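Local coordinates for molybdopterin biosynthesis moeA protein (Pyrococcus horikoshii, PDB 1WU2) that probably inserts molybdenum into molybdopterin during the late steps of molybdenum cofactor biosynthesis, at residues A[6-10]-A[11-15]. Residues are numbered along the deposited sequence; the frame is centred on the assembly and turned at random.
Sequences KLVPY and REALK
The phenol ring of Y10 runs beside the side chain of L14, one turn further along the helix, and the two point the same way. L14 CB sits over one face of the ring, 4.1 Å from Y10 CE1, while the methyl L14 CD2 reaches the outer end, 3.5 Å from Y10 OH. Both residues carry CG anti to the backbone N (chi1 169° in Y10), which sends the two chains along a common course. R11 meets the ring differently: its chain bends at chi2 (-72°) and brings the guanidinium across the CE2 side, with R11 CZ 3.9 Å from Y10 CE2. That ring carbon lies over the centre of one guanidinium face, but the planes are inclined by 59°, so this is an oblique contact and no flat stack. The hydroxyl of Y10 is hydrogen-bonded elsewhere, to the carbonyl of L309 in helix 300-319, and F310 of that helix meets the ring edge-to-face.

These contacts lie at the N-terminal end of helix 10-20, near the start of the modelled chain, with P9 as the N-cap residue. The first i to i+4 bonds run from A13 N to P9 O (3.0 Å) and from L14 N to Y10 O (2.8 Å). P9 lacks the N-H with which an N-cap residue could bond to the E12 side chain in a capping box; the E12 chain lies beside the proline ring, with E12 OE1 3.6 Å from P9 CD. The loop residue V8 packs its CG2 on A13 CB, at 3.6 Å; F276, on strand 276-277, touches both of these side chains, tying the N-terminal segment to the probable molybdopterin-binding region.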
# COMPACT_ATOMS: atom_id res chain seq x y z
N LYS A 6 -4.38 4.95 -37.01
CA LYS A 6 -4.08 6.11 -36.12
C LYS A 6 -4.14 5.69 -34.65
O LYS A 6 -5.16 5.18 -34.19
CB LYS A 6 -5.07 7.25 -36.38
CG LYS A 6 -4.63 8.60 -35.83
CD LYS A 6 -5.82 9.54 -35.63
CE LYS A 6 -6.41 9.47 -34.22
NZ LYS A 6 -6.46 10.81 -33.55
N LEU A 7 -3.04 5.89 -33.93
CA LEU A 7 -2.99 5.61 -32.50
C LEU A 7 -3.89 6.60 -31.78
O LEU A 7 -3.77 7.81 -31.97
CB LEU A 7 -1.56 5.72 -31.97
CG LEU A 7 -0.49 4.86 -32.65
CD1 LEU A 7 0.88 5.13 -32.06
CD2 LEU A 7 -0.83 3.38 -32.57
N VAL A 8 -4.80 6.10 -30.95
CA VAL A 8 -5.71 6.98 -30.22
C VAL A 8 -5.00 7.47 -28.94
O VAL A 8 -4.37 6.66 -28.24
CB VAL A 8 -7.13 6.34 -29.93
CG1 VAL A 8 -7.27 4.93 -30.52
CG2 VAL A 8 -7.47 6.33 -28.45
N PRO A 9 -5.06 8.77 -28.65
CA PRO A 9 -4.41 9.32 -27.45
C PRO A 9 -4.83 8.59 -26.18
O PRO A 9 -5.93 8.04 -26.13
CB PRO A 9 -4.88 10.77 -27.42
CG PRO A 9 -5.22 11.10 -28.83
CD PRO A 9 -5.73 9.82 -29.43
N TYR A 10 -3.96 8.59 -25.17
CA TYR A 10 -4.22 7.88 -23.93
C TYR A 10 -5.49 8.35 -23.22
O TYR A 10 -6.27 7.53 -22.76
CB TYR A 10 -3.03 8.01 -22.97
CG TYR A 10 -3.34 7.52 -21.57
CD1 TYR A 10 -3.79 6.22 -21.35
CD2 TYR A 10 -3.20 8.36 -20.47
CE1 TYR A 10 -4.08 5.77 -20.07
CE2 TYR A 10 -3.48 7.91 -19.19
CZ TYR A 10 -3.92 6.62 -19.00
OH TYR A 10 -4.20 6.18 -17.73
N ARG A 11 -5.68 9.67 -23.12
CA ARG A 11 -6.81 10.22 -22.37
C ARG A 11 -8.15 9.92 -23.04
O ARG A 11 -9.15 9.72 -22.36
CB ARG A 11 -6.65 11.73 -22.15
CG ARG A 11 -5.51 12.10 -21.19
CD ARG A 11 -5.79 11.77 -19.72
NE ARG A 11 -4.58 11.86 -18.90
CZ ARG A 11 -4.46 11.39 -17.65
NH1 ARG A 11 -5.48 10.79 -17.04
NH2 ARG A 11 -3.30 11.53 -17.01
N GLU A 12 -8.16 9.88 -24.38
CA GLU A 12 -9.36 9.46 -25.11
C GLU A 12 -9.62 7.97 -24.93
O GLU A 12 -10.78 7.56 -24.81
CB GLU A 12 -9.23 9.78 -26.61
CG GLU A 12 -10.49 9.45 -27.41
CD GLU A 12 -10.39 9.81 -28.89
OE1 GLU A 12 -9.31 10.21 -29.36
OE2 GLU A 12 -11.42 9.68 -29.59
N ALA A 13 -8.56 7.17 -24.92
CA ALA A 13 -8.67 5.72 -24.77
C ALA A 13 -9.14 5.34 -23.38
O ALA A 13 -9.88 4.38 -23.21
CB ALA A 13 -7.33 5.05 -25.06
N LEU A 14 -8.69 6.09 -22.38
CA LEU A 14 -9.03 5.81 -20.99
C LEU A 14 -10.49 6.16 -20.74
O LEU A 14 -11.15 5.49 -19.97
CB LEU A 14 -8.12 6.60 -20.04
CG LEU A 14 -8.33 6.35 -18.54
CD1 LEU A 14 -7.96 4.92 -18.17
CD2 LEU A 14 -7.54 7.36 -17.70
N LYS A 15 -10.97 7.21 -21.39
CA LYS A 15 -12.37 7.62 -21.26
C LYS A 15 -13.31 6.64 -21.95
O LYS A 15 -14.37 6.31 -21.42
CB LYS A 15 -12.57 9.03 -21.83
CG LYS A 15 -13.87 9.70 -21.39
CD LYS A 15 -14.59 10.37 -22.55
CE LYS A 15 -15.62 11.39 -22.06
NZ LYS A 15 -16.82 10.74 -21.45